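Local coordinates for post-proline cleaving enzyme (Rickettsia typhi, PDB 4HVT), which probably cleaves peptides after proline as a serine oligopeptidase of the prolyl oligopeptidase family, joining a beta-propeller to an alpha/beta-hydrolase domain, at residues 296-301 against 360-365; 327-332 against 336-341; 342-345 against 349-352; 376-379 against 384-387; 410-415 against 430-435. One frame throughout, in Å; residues are numbered along the deposited sequence. Where two conformers were deposited one is given.

Contact 1 (296-301 against 360-365); sequences GSFKEY and DRVFLA
Phe298 and Val362 touch where two consecutive blades of the beta-propeller lie side by side: Phe298 ends strand 293-298, and Val362 starts strand 362-368 of the next blade. In a CH-pi contact, Val362 CG2 sits over one face of the phenyl ring, 3.9 Å from its centroid but displaced toward its root, within 3.5 Å of Phe298 CG. With CG anti to its backbone N (chi1 -175°), Phe298 can extend from its own sheet to the next, and the beta-branched valine offers one methyl to meet it. Lys299 CG lies over the rim of the opposite face.

The far end of the ring meets main chain: Phe298 CZ lies 3.9 Å from Asp360 C.

Between the two segments the contact is apolar; polar groups bond within their own segment or to neighbouring propeller parts. A type II' turn, Phe298 to Tyr301, is closed by 3.0 Å bonds from Tyr301 N to Phe298 O and back from Phe298 N to Tyr301 O. Asp360 sends its carboxylate to His430 of the following blade, and its carbonyl accepts from Thr378 OG1. Arg361 NH1 folds back to donate to Asp360 O at 2.9 Å, from above the carbonyl plane.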
# COMPACT_ATOMS: atom_id res chain seq x y z
N GLY A 296 -4.01 -15.06 -8.66
CA GLY A 296 -3.54 -16.25 -7.99
C GLY A 296 -3.72 -17.49 -8.85
O GLY A 296 -4.23 -17.43 -9.98
N SER A 297 -3.45 -18.65 -8.24
CA SER A 297 -3.58 -19.97 -8.90
C SER A 297 -3.86 -21.05 -7.86
O SER A 297 -3.67 -20.86 -6.69
CB SER A 297 -2.32 -20.32 -9.62
OG SER A 297 -1.24 -20.50 -8.74
N PHE A 298 -4.25 -22.20 -8.39
CA PHE A 298 -4.42 -23.41 -7.63
C PHE A 298 -4.23 -24.55 -8.62
O PHE A 298 -4.94 -24.62 -9.64
CB PHE A 298 -5.81 -23.49 -7.04
CG PHE A 298 -6.01 -24.69 -6.14
CD1 PHE A 298 -5.26 -24.83 -4.98
CD2 PHE A 298 -6.90 -25.71 -6.48
CE1 PHE A 298 -5.45 -25.94 -4.15
CE2 PHE A 298 -7.08 -26.83 -5.66
CZ PHE A 298 -6.37 -26.93 -4.49
N LYS A 299 -3.32 -25.46 -8.31
CA LYS A 299 -2.95 -26.50 -9.26
C LYS A 299 -2.62 -25.82 -10.60
O LYS A 299 -1.94 -24.82 -10.61
CB LYS A 299 -4.02 -27.61 -9.36
CG LYS A 299 -4.49 -28.11 -8.01
CD LYS A 299 -3.46 -28.73 -7.23
CE LYS A 299 -4.11 -29.84 -6.34
NZ LYS A 299 -3.01 -30.46 -5.58
N GLU A 300 -3.15 -26.32 -11.70
CA GLU A 300 -2.85 -25.75 -13.03
C GLU A 300 -3.87 -24.68 -13.47
O GLU A 300 -3.84 -24.25 -14.61
CB GLU A 300 -2.82 -26.90 -14.07
CG GLU A 300 -1.61 -27.81 -13.84
CD GLU A 300 -1.44 -28.91 -14.85
OE1 GLU A 300 -2.12 -28.87 -15.90
OE2 GLU A 300 -0.62 -29.86 -14.58
N TYR A 301 -4.69 -24.16 -12.55
CA TYR A 301 -5.71 -23.16 -12.86
C TYR A 301 -5.29 -21.78 -12.35
O TYR A 301 -4.64 -21.72 -11.30
CB TYR A 301 -7.05 -23.57 -12.24
CG TYR A 301 -7.62 -24.78 -12.94
CD1 TYR A 301 -7.11 -26.04 -12.69
CD2 TYR A 301 -8.58 -24.64 -13.92
CE1 TYR A 301 -7.55 -27.14 -13.38
CE2 TYR A 301 -9.05 -25.74 -14.59
CZ TYR A 301 -8.51 -26.98 -14.34
OH TYR A 301 -8.92 -28.08 -15.04
N ASP A 360 -4.56 -27.57 -0.29
CA ASP A 360 -5.78 -28.21 -0.73
C ASP A 360 -7.03 -27.31 -0.68
O ASP A 360 -8.13 -27.77 -0.92
CB ASP A 360 -6.00 -29.50 0.05
CG ASP A 360 -6.21 -29.26 1.50
OD1 ASP A 360 -6.23 -28.10 1.95
OD2 ASP A 360 -6.34 -30.27 2.22
N ARG A 361 -6.86 -26.00 -0.46
CA ARG A 361 -8.01 -25.09 -0.47
C ARG A 361 -7.65 -23.76 -1.14
O ARG A 361 -6.52 -23.28 -1.02
CB ARG A 361 -8.47 -24.79 0.98
CG ARG A 361 -9.08 -26.02 1.64
CD ARG A 361 -10.47 -26.31 1.11
NE ARG A 361 -11.13 -27.37 1.84
CZ ARG A 361 -10.98 -28.67 1.58
NH1 ARG A 361 -10.12 -29.10 0.63
NH2 ARG A 361 -11.64 -29.60 2.29
N VAL A 362 -8.66 -23.15 -1.74
CA VAL A 362 -8.59 -21.77 -2.22
C VAL A 362 -9.51 -20.95 -1.31
O VAL A 362 -10.64 -21.36 -1.05
CB VAL A 362 -9.12 -21.70 -3.62
CG1 VAL A 362 -9.07 -20.26 -4.11
CG2 VAL A 362 -8.34 -22.69 -4.52
N PHE A 363 -9.02 -19.83 -0.80
CA PHE A 363 -9.78 -18.88 -0.02
C PHE A 363 -10.12 -17.68 -0.89
O PHE A 363 -9.22 -17.09 -1.54
CB PHE A 363 -8.90 -18.35 1.14
CG PHE A 363 -8.72 -19.34 2.26
CD1 PHE A 363 -8.00 -20.52 2.11
CD2 PHE A 363 -9.20 -19.02 3.51
CE1 PHE A 363 -7.79 -21.38 3.18
CE2 PHE A 363 -9.03 -19.90 4.55
CZ PHE A 363 -8.33 -21.03 4.42
N LEU A 364 -11.40 -17.35 -0.95
CA LEU A 364 -11.89 -16.24 -1.68
C LEU A 364 -12.41 -15.26 -0.66
O LEU A 364 -13.43 -15.49 -0.01
CB LEU A 364 -13.02 -16.65 -2.62
CG LEU A 364 -13.87 -15.54 -3.25
CD1 LEU A 364 -13.05 -14.56 -4.06
CD2 LEU A 364 -15.07 -16.06 -3.96
N ALA A 365 -11.70 -14.14 -0.57
CA ALA A 365 -12.03 -13.08 0.35
C ALA A 365 -12.68 -11.95 -0.44
O ALA A 365 -12.18 -11.50 -1.48
CB ALA A 365 -10.81 -12.61 1.09

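Contact 2 (327-332 against 336-341); sequences FTDLLK and DKTSLK
The carboxylate of Asp329 is the flat group that binds this loop together, and Ser339 grips one of its oxygens twice. Ser339 N, 2.8 Å from Asp329 OD2, approaches nearly in line with the C-O bond; Ser339 OG, 2.5 Å from the same OD2, comes from the anti side and lies 35° out of the carboxylate plane. Both segments belong to the long connection between strands 322-326 and 341-344 of one propeller blade, and Ser339 occupies a type I beta turn running from Lys337 to Leu340. Serine suits the place because it offers a backbone and a side-chain donor at once, with OG set between its own N and carbonyl carbon (chi1 67°); that hydroxyl also accepts from His326 N.

Lys337 does the converse, bringing one donor group to several carbonyls. Its chain bends only at the end (chi4 65°), placing NZ 3.0 Å from Asp329 O and 2.8 Å from Lys332 O, with Asn287 O as a third acceptor. Three carbonyls match the three hydrogens that NZ would carry as an ammonium group, which probably favours the charged form of this buried lysine. Asp329 O is shared, since Lys332 N also donates to it.

At the exposed margin, Lys332 and Asp336 cross at about a right angle, with an aliphatic contact of 3.8 Å from Lys332 CD to Asp336 CB; the same CD also comes to 3.4 Å from the main-chain Asp336 O.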
# COMPACT_ATOMS: atom_id res chain seq x y z
N PHE A 327 -4.37 -22.90 -17.15
CA PHE A 327 -3.35 -21.91 -17.66
C PHE A 327 -3.14 -22.02 -19.17
O PHE A 327 -2.91 -21.02 -19.79
CB PHE A 327 -1.99 -22.00 -16.93
CG PHE A 327 -1.15 -23.18 -17.39
CD1 PHE A 327 -1.28 -24.44 -16.82
CD2 PHE A 327 -0.20 -23.01 -18.36
CE1 PHE A 327 -0.55 -25.53 -17.25
CE2 PHE A 327 0.56 -24.07 -18.79
CZ PHE A 327 0.40 -25.32 -18.26
N THR A 328 -3.33 -23.20 -19.74
CA THR A 328 -3.14 -23.41 -21.20
C THR A 328 -4.18 -22.60 -21.99
O THR A 328 -3.88 -22.16 -23.10
CB THR A 328 -3.21 -24.86 -21.63
OG1 THR A 328 -4.48 -25.42 -21.28
CG2 THR A 328 -2.06 -25.61 -20.98
N ASP A 329 -5.35 -22.38 -21.43
CA ASP A 329 -6.38 -21.60 -22.11
C ASP A 329 -6.03 -20.12 -22.15
O ASP A 329 -6.61 -19.39 -22.95
CB ASP A 329 -7.76 -21.78 -21.50
CG ASP A 329 -8.50 -23.02 -22.00
OD1 ASP A 329 -8.08 -23.65 -22.99
OD2 ASP A 329 -9.51 -23.32 -21.37
N LEU A 330 -5.05 -19.67 -21.38
CA LEU A 330 -4.59 -18.28 -21.51
C LEU A 330 -4.06 -17.93 -22.87
O LEU A 330 -4.14 -16.79 -23.27
CB LEU A 330 -3.49 -17.98 -20.52
CG LEU A 330 -3.88 -17.93 -19.06
CD1 LEU A 330 -2.66 -17.84 -18.15
CD2 LEU A 330 -4.81 -16.78 -18.77
N LEU A 331 -3.52 -18.93 -23.55
CA LEU A 331 -2.88 -18.74 -24.88
C LEU A 331 -3.82 -18.90 -26.04
O LEU A 331 -3.39 -18.75 -27.22
CB LEU A 331 -1.68 -19.70 -24.95
CG LEU A 331 -0.65 -19.50 -23.83
CD1 LEU A 331 0.56 -20.42 -24.02
CD2 LEU A 331 -0.23 -18.04 -23.75
N LYS A 332 -5.08 -19.22 -25.78
CA LYS A 332 -6.02 -19.65 -26.81
C LYS A 332 -6.99 -18.54 -27.14
O LYS A 332 -7.26 -17.62 -26.33
CB LYS A 332 -6.81 -20.90 -26.36
CG LYS A 332 -5.94 -22.08 -26.05
CD LYS A 332 -6.71 -23.39 -26.06
CE LYS A 332 -5.79 -24.56 -25.70
NZ LYS A 332 -6.31 -25.85 -26.24
N ASP A 336 -11.36 -21.33 -28.70
CA ASP A 336 -10.67 -22.49 -28.17
C ASP A 336 -10.63 -22.54 -26.60
O ASP A 336 -10.11 -23.54 -26.09
CB ASP A 336 -9.25 -22.59 -28.80
CG ASP A 336 -9.24 -22.86 -30.36
OD1 ASP A 336 -10.21 -23.42 -30.90
OD2 ASP A 336 -8.24 -22.54 -31.06
N LYS A 337 -11.19 -21.55 -25.85
CA LYS A 337 -11.16 -21.49 -24.29
C LYS A 337 -12.17 -22.28 -23.37
O LYS A 337 -12.92 -21.71 -22.45
CB LYS A 337 -11.27 -20.09 -23.76
CG LYS A 337 -10.02 -19.24 -23.80
CD LYS A 337 -10.36 -17.90 -23.18
CE LYS A 337 -9.10 -17.25 -22.68
NZ LYS A 337 -8.16 -16.90 -23.78
N THR A 338 -12.02 -23.56 -23.47
CA THR A 338 -13.04 -24.45 -22.98
C THR A 338 -13.16 -24.52 -21.46
O THR A 338 -14.20 -24.94 -20.97
CB THR A 338 -12.76 -25.87 -23.51
OG1 THR A 338 -11.54 -26.35 -22.94
CG2 THR A 338 -12.63 -25.89 -25.05
N SER A 339 -12.15 -24.10 -20.70
CA SER A 339 -12.15 -24.29 -19.24
C SER A 339 -12.67 -23.10 -18.43
O SER A 339 -12.64 -23.16 -17.18
CB SER A 339 -10.75 -24.64 -18.72
OG SER A 339 -9.88 -23.56 -18.87
N LEU A 340 -13.07 -22.01 -19.06
CA LEU A 340 -13.32 -20.82 -18.27
C LEU A 340 -14.58 -20.97 -17.43
O LEU A 340 -15.61 -21.44 -17.94
CB LEU A 340 -13.37 -19.58 -19.16
CG LEU A 340 -13.63 -18.31 -18.37
CD1 LEU A 340 -12.64 -17.24 -18.84
CD2 LEU A 340 -15.09 -17.87 -18.51
N LYS A 341 -14.50 -20.62 -16.14
CA LYS A 341 -15.60 -20.71 -15.22
C LYS A 341 -15.69 -19.40 -14.47
O LYS A 341 -14.68 -18.80 -14.21
CB LYS A 341 -15.40 -21.83 -14.25
CG LYS A 341 -15.31 -23.19 -14.93
CD LYS A 341 -16.68 -23.59 -15.37
CE LYS A 341 -16.77 -25.01 -15.85
NZ LYS A 341 -18.19 -25.20 -16.19

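Contact 3 (342-345 against 349-352); sequences ILFT and NEVF
Two first torsions bring Phe344 and Glu350 together: chi1 of 171° swings the phenyl ring away from its own backbone N and toward 349-352, and chi1 of -69° sends the glutamate chain past the ring. This is the passage from one propeller blade to the next, from strand 341-344, at the edge of its sheet, to strand 350-357, which opens the following one. Segments 342-344 and 350-352 run at 116° to each other with their axes 10.0 Å apart at closest, too far for sheet pairing, so the Phe344 side chain makes the join. A classic beta bulge, with Leu343 and Phe344 both opposite Leu322, lies where Phe344 departs.

The ring settles against the main chain of the second strand. Phe344 CE2 is 3.5 Å from Phe352 N and 3.9 Å from Phe352 CB, while Phe344 CZ lies 3.9 Å from Val351 C. A large, flat apolar group suits this bridge, where Leu322 and Thr366 also touch it.

Glu350 borders the ring with its CB 4.0 Å from Phe344 CZ. Its carboxylate is nearly perpendicular to the ring; OE1 bonds to Thr347 OG1, and OE2 lies at the ring's edge, 3.7 Å from Phe344 CE1.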
# COMPACT_ATOMS: atom_id res chain seq x y z
N ILE A 342 -16.89 -18.99 -14.07
CA ILE A 342 -17.06 -17.80 -13.27
C ILE A 342 -17.21 -18.17 -11.80
O ILE A 342 -18.09 -18.97 -11.42
CB ILE A 342 -18.31 -17.02 -13.70
CG1 ILE A 342 -18.15 -16.56 -15.15
CG2 ILE A 342 -18.58 -15.88 -12.77
CD1 ILE A 342 -19.45 -16.33 -15.84
N LEU A 343 -16.33 -17.66 -10.98
CA LEU A 343 -16.32 -18.01 -9.54
C LEU A 343 -16.94 -16.97 -8.63
O LEU A 343 -17.28 -17.30 -7.48
CB LEU A 343 -14.94 -18.32 -9.07
CG LEU A 343 -14.44 -19.59 -9.81
CD1 LEU A 343 -13.13 -19.96 -9.21
CD2 LEU A 343 -15.43 -20.73 -9.77
N PHE A 344 -17.11 -15.77 -9.11
CA PHE A 344 -17.65 -14.68 -8.29
C PHE A 344 -18.30 -13.70 -9.22
O PHE A 344 -17.70 -13.28 -10.18
CB PHE A 344 -16.52 -14.00 -7.51
CG PHE A 344 -16.90 -12.74 -6.79
CD1 PHE A 344 -17.78 -12.79 -5.70
CD2 PHE A 344 -16.41 -11.50 -7.15
CE1 PHE A 344 -18.17 -11.63 -5.04
CE2 PHE A 344 -16.77 -10.35 -6.45
CZ PHE A 344 -17.64 -10.41 -5.39
N THR A 345 -19.54 -13.34 -8.90
CA THR A 345 -20.33 -12.40 -9.68
C THR A 345 -20.89 -11.46 -8.63
O THR A 345 -21.79 -11.82 -7.92
CB THR A 345 -21.51 -13.09 -10.43
OG1 THR A 345 -21.03 -14.14 -11.31
CG2 THR A 345 -22.35 -12.06 -11.23
N ASN A 349 -23.63 -4.55 -3.59
CA ASN A 349 -22.74 -4.02 -2.55
C ASN A 349 -21.45 -4.86 -2.38
O ASN A 349 -20.70 -4.65 -1.43
CB ASN A 349 -23.47 -3.97 -1.23
CG ASN A 349 -24.61 -2.98 -1.24
OD1 ASN A 349 -24.60 -2.03 -2.03
ND2 ASN A 349 -25.57 -3.20 -0.36
N GLU A 350 -21.22 -5.80 -3.27
CA GLU A 350 -20.06 -6.72 -3.14
C GLU A 350 -18.88 -6.29 -3.98
O GLU A 350 -19.03 -5.68 -5.09
CB GLU A 350 -20.41 -8.17 -3.52
CG GLU A 350 -21.37 -8.88 -2.55
CD GLU A 350 -21.55 -10.31 -3.01
OE1 GLU A 350 -22.39 -10.57 -3.89
OE2 GLU A 350 -20.80 -11.18 -2.51
N VAL A 351 -17.70 -6.64 -3.48
CA VAL A 351 -16.47 -6.45 -4.24
C VAL A 351 -15.47 -7.58 -3.92
O VAL A 351 -15.40 -8.05 -2.80
CB VAL A 351 -15.85 -5.06 -4.00
CG1 VAL A 351 -15.28 -4.94 -2.57
CG2 VAL A 351 -14.72 -4.80 -4.99
N PHE A 352 -14.70 -7.98 -4.91
CA PHE A 352 -13.57 -8.84 -4.70
C PHE A 352 -12.43 -8.24 -3.88
O PHE A 352 -12.06 -7.06 -4.04
CB PHE A 352 -13.03 -9.27 -6.08
CG PHE A 352 -11.78 -10.11 -6.01
CD1 PHE A 352 -11.86 -11.46 -5.75
CD2 PHE A 352 -10.53 -9.55 -6.22
CE1 PHE A 352 -10.70 -12.26 -5.73
CE2 PHE A 352 -9.38 -10.32 -6.22
CZ PHE A 352 -9.45 -11.68 -5.91

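Contact 4 (376-379 against 384-387); sequences TFTL and WTKP
Segments 376-379 and 384-387 run antiparallel, their directions 160° apart, and meet at Leu379 and Trp384, a non-hydrogen-bonded pair with CA atoms 4.7 Å apart. At the next pair, Thr385 N donates to Thr378 O at 2.9 Å, but the returning bond, also 2.9 Å, runs from Thr378 N to Thr385 OG1, the threonine hydroxyl standing in for a main-chain carbonyl; both bonds are nearly straight, at 169°. Thr385 OG1 sits between its own N and carbonyl carbon, which turns it toward Thr378 N. Beyond it the register slips by a residue, Lys386 turns away, and Pro387 CA makes a 3.2 Å CA-H...O contact with Thr376 O.

Trp384 receives apolar groups from two directions. Leu379 CD2 rests over its six-membered ring, 3.7 Å from the centroid and only 11° off the normal, a CH-pi contact to which a branched residue is well suited. Trp384 CE3 lies at the edge of the Phe377 ring, near its plane and 3.6 Å from Phe377 CE2, and the two ring planes are almost perpendicular.

The hairpin belongs to the sheet of strands 350-357 and 362-368, where Phe377 packs on Val362 and Leu364. Trp384 reaches into the preceding blade, edge-to-face with Tyr301 of strand 301-305 and against Phe298 and Leu343 of strands 293-298 and 341-344.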
# COMPACT_ATOMS: atom_id res chain seq x y z
N THR A 376 -14.21 -20.91 1.23
CA THR A 376 -13.19 -21.82 0.75
C THR A 376 -13.80 -22.84 -0.20
O THR A 376 -14.94 -23.23 -0.09
CB THR A 376 -12.40 -22.56 1.88
OG1 THR A 376 -13.24 -23.51 2.55
CG2 THR A 376 -11.82 -21.59 2.89
N PHE A 377 -12.96 -23.31 -1.14
CA PHE A 377 -13.34 -24.38 -2.08
C PHE A 377 -12.08 -25.05 -2.59
O PHE A 377 -10.97 -24.66 -2.22
CB PHE A 377 -14.18 -23.89 -3.28
CG PHE A 377 -13.58 -22.76 -4.01
CD1 PHE A 377 -13.77 -21.43 -3.57
CD2 PHE A 377 -12.85 -22.99 -5.14
CE1 PHE A 377 -13.20 -20.38 -4.27
CE2 PHE A 377 -12.26 -21.96 -5.83
CZ PHE A 377 -12.46 -20.63 -5.40
N THR A 378 -12.28 -26.12 -3.35
CA THR A 378 -11.21 -26.84 -3.96
C THR A 378 -11.60 -27.37 -5.33
O THR A 378 -12.60 -26.96 -5.90
CB THR A 378 -10.70 -27.92 -2.98
OG1 THR A 378 -9.49 -28.50 -3.49
CG2 THR A 378 -11.75 -29.01 -2.77
N LEU A 379 -10.75 -28.24 -5.88
CA LEU A 379 -11.05 -29.00 -7.09
C LEU A 379 -11.28 -30.45 -6.77
O LEU A 379 -10.53 -31.03 -5.99
CB LEU A 379 -9.88 -28.97 -8.06
CG LEU A 379 -9.70 -27.78 -8.97
CD1 LEU A 379 -8.32 -27.90 -9.67
CD2 LEU A 379 -10.80 -27.71 -10.04
N TRP A 384 -14.68 -27.23 -9.87
CA TRP A 384 -14.70 -26.43 -8.63
C TRP A 384 -15.80 -26.85 -7.68
O TRP A 384 -16.96 -26.96 -8.07
CB TRP A 384 -14.85 -24.93 -8.96
CG TRP A 384 -13.73 -24.43 -9.81
CD1 TRP A 384 -13.80 -24.05 -11.11
CD2 TRP A 384 -12.35 -24.30 -9.42
NE1 TRP A 384 -12.55 -23.68 -11.57
CE2 TRP A 384 -11.64 -23.84 -10.56
CE3 TRP A 384 -11.64 -24.57 -8.27
CZ2 TRP A 384 -10.25 -23.61 -10.53
CZ3 TRP A 384 -10.27 -24.27 -8.23
CH2 TRP A 384 -9.61 -23.80 -9.35
N THR A 385 -15.43 -27.11 -6.45
CA THR A 385 -16.44 -27.60 -5.48
C THR A 385 -17.31 -26.44 -4.99
O THR A 385 -16.99 -25.25 -5.17
CB THR A 385 -15.79 -28.27 -4.27
OG1 THR A 385 -14.95 -27.32 -3.59
CG2 THR A 385 -15.00 -29.45 -4.68
N LYS A 386 -18.46 -26.79 -4.40
CA LYS A 386 -19.35 -25.79 -3.84
C LYS A 386 -18.63 -25.15 -2.67
O LYS A 386 -18.17 -25.87 -1.78
CB LYS A 386 -20.65 -26.46 -3.30
CG LYS A 386 -21.60 -25.40 -2.78
CD LYS A 386 -22.96 -25.98 -2.41
CE LYS A 386 -22.83 -26.98 -1.27
NZ LYS A 386 -23.88 -26.65 -0.23
N PRO A 387 -18.52 -23.83 -2.65
CA PRO A 387 -17.80 -23.16 -1.55
C PRO A 387 -18.45 -23.35 -0.17
O PRO A 387 -19.65 -23.62 -0.08
CB PRO A 387 -17.81 -21.72 -1.96
CG PRO A 387 -17.96 -21.76 -3.45
CD PRO A 387 -18.85 -22.89 -3.74

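Contact 5 (410-415 against 430-435); sequences ALITIE and HELKII. With EDO (1,2-ethanediol), chain G.
Ile412 and Leu432 cross at about a right angle, and so do Leu411 and Ile435, the two pairs that carry this contact. The crossing is consistent with the strong twist of a propeller blade: strands 410-415 and 432-436 are second and fourth in a four-stranded antiparallel sheet, separated by strand 422-426, and segments 410-415 and 432-435 run at 79° to each other. Side chains must therefore reach over the intervening strand to meet.

Leu432 does most of the reaching. With chi1 near -71° its CG sits beside its own N and the fork points at 410-415, bringing the CD2 methyl down on the branched root of the isoleucine, 3.8 Å from both Ile412 CB and Ile412 CG1. The other methyl, Leu432 CD1, turns to Ile414 CD1 at 4.2 Å, so that the forked end spans two isoleucines placed two residues apart on the same side of their strand. Tyr424 of the middle strand also lies against Leu432.

Leu411 and Ile435 meet on the other side of the sheet, again methyl to methyl, with Leu411 CD2 4.0 Å from Ile435 CG2. Tyr105 of helix 102-105 touches both.

Glu415 takes a 2.5 Å hydrogen bond at OE2 from O2 of a bound 1,2-ethanediol, probably from the crystallisation liquor, while its OE1 accepts from Phe496 N. Between the strands the contact is wholly aliphatic, apt for branched leucine and isoleucine: no charge or directional bond joins the two segments directly; backbone bonds to the middle strand set their course, and the methyls pack over it.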
# COMPACT_ATOMS: atom_id res chain seq x y z
N ALA A 410 -1.97 -22.28 7.51
CA ALA A 410 -1.94 -20.86 7.14
C ALA A 410 -2.26 -20.04 8.41
O ALA A 410 -2.82 -20.58 9.35
CB ALA A 410 -2.98 -20.57 6.07
N LEU A 411 -1.89 -18.78 8.39
CA LEU A 411 -2.23 -17.84 9.47
C LEU A 411 -3.23 -16.82 9.00
O LEU A 411 -3.01 -16.15 7.96
CB LEU A 411 -1.02 -17.16 10.06
CG LEU A 411 -0.04 -18.13 10.76
CD1 LEU A 411 1.28 -17.45 11.05
CD2 LEU A 411 -0.66 -18.70 12.04
N ILE A 412 -4.30 -16.69 9.75
CA ILE A 412 -5.44 -15.83 9.41
C ILE A 412 -5.49 -14.72 10.46
O ILE A 412 -5.28 -15.02 11.64
CB ILE A 412 -6.77 -16.65 9.41
CG1 ILE A 412 -7.03 -17.38 8.04
CG2 ILE A 412 -7.97 -15.77 9.62
CD1 ILE A 412 -5.94 -18.25 7.64
N THR A 413 -5.77 -13.49 10.04
CA THR A 413 -6.15 -12.47 11.01
C THR A 413 -7.61 -12.07 10.84
O THR A 413 -8.09 -11.97 9.69
CB THR A 413 -5.24 -11.24 10.97
OG1 THR A 413 -5.25 -10.63 9.65
CG2 THR A 413 -3.86 -11.65 11.31
N ILE A 414 -8.30 -11.79 11.94
CA ILE A 414 -9.63 -11.18 11.90
C ILE A 414 -9.60 -10.06 12.96
O ILE A 414 -9.04 -10.24 14.07
CB ILE A 414 -10.81 -12.14 12.16
CG1 ILE A 414 -10.70 -13.44 11.36
CG2 ILE A 414 -12.14 -11.50 11.83
CD1 ILE A 414 -11.66 -14.53 11.73
N GLU A 415 -10.20 -8.94 12.61
CA GLU A 415 -10.22 -7.74 13.45
C GLU A 415 -11.40 -6.87 13.06
O GLU A 415 -12.12 -7.15 12.06
CB GLU A 415 -8.95 -6.91 13.23
CG GLU A 415 -8.87 -6.23 11.85
CD GLU A 415 -7.46 -5.83 11.55
OE1 GLU A 415 -7.08 -4.66 11.73
OE2 GLU A 415 -6.66 -6.73 11.15
N HIS A 430 -9.13 -28.33 8.33
CA HIS A 430 -9.93 -27.30 7.71
C HIS A 430 -10.82 -26.49 8.61
O HIS A 430 -12.00 -26.33 8.37
CB HIS A 430 -10.69 -27.86 6.51
CG HIS A 430 -9.80 -28.56 5.55
ND1 HIS A 430 -9.97 -29.89 5.21
CD2 HIS A 430 -8.70 -28.14 4.88
CE1 HIS A 430 -9.03 -30.24 4.35
NE2 HIS A 430 -8.25 -29.20 4.14
N GLU A 431 -10.19 -25.90 9.62
CA GLU A 431 -10.88 -25.06 10.60
C GLU A 431 -9.87 -24.09 11.20
O GLU A 431 -8.66 -24.31 11.08
CB GLU A 431 -11.53 -25.93 11.69
CG GLU A 431 -10.59 -26.90 12.34
CD GLU A 431 -11.30 -28.01 13.14
OE1 GLU A 431 -12.36 -27.75 13.72
OE2 GLU A 431 -10.77 -29.12 13.17
N LEU A 432 -10.39 -23.00 11.74
CA LEU A 432 -9.61 -22.01 12.41
C LEU A 432 -9.50 -22.33 13.88
O LEU A 432 -10.50 -22.70 14.51
CB LEU A 432 -10.24 -20.62 12.28
CG LEU A 432 -10.21 -19.91 10.91
CD1 LEU A 432 -10.94 -18.61 11.01
CD2 LEU A 432 -8.79 -19.72 10.43
N LYS A 433 -8.29 -22.26 14.38
CA LYS A 433 -7.99 -22.39 15.82
C LYS A 433 -7.27 -21.14 16.27
O LYS A 433 -6.28 -20.72 15.64
CB LYS A 433 -7.10 -23.61 16.09
N ILE A 434 -7.69 -20.54 17.36
CA ILE A 434 -6.97 -19.36 17.83
C ILE A 434 -5.51 -19.73 18.12
O ILE A 434 -5.27 -20.73 18.83
CB ILE A 434 -7.58 -18.77 19.13
CG1 ILE A 434 -8.93 -18.13 18.82
CG2 ILE A 434 -6.61 -17.76 19.72
CD1 ILE A 434 -9.87 -18.01 19.99
N ILE A 435 -4.54 -18.95 17.62
CA ILE A 435 -3.13 -19.15 17.99
C ILE A 435 -2.51 -17.99 18.80
O ILE A 435 -1.71 -18.25 19.73
CB ILE A 435 -2.27 -19.57 16.78
CG1 ILE A 435 -0.88 -20.10 17.22
CG2 ILE A 435 -2.10 -18.45 15.76
CD1 ILE A 435 -0.16 -20.88 16.11
C1 EDO G . -2.22 -7.57 10.70
O1 EDO G . -1.89 -7.04 9.41
C2 EDO G . -3.51 -6.99 11.24
O2 EDO G . -4.33 -6.56 10.16

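All five contacts lie in the beta-propeller. Contacts 1 and 3, the first partly buried and the second buried, are largely apolar joints between the same two successive blades, each using a phenylalanine; contact 4 lies within a hairpin of the second of these blades, and its centre is about 9 Å from that of contact 1, where Val362 N bonds to Phe377 O. Contact 2 is the most polar, closing a partly exposed loop of the first blade, and joins contact 1 through Phe327 N and Glu300 O. Contact 5 is a buried aliphatic crossing within a later blade, about 21 Å from contact 2 at the nearest atoms.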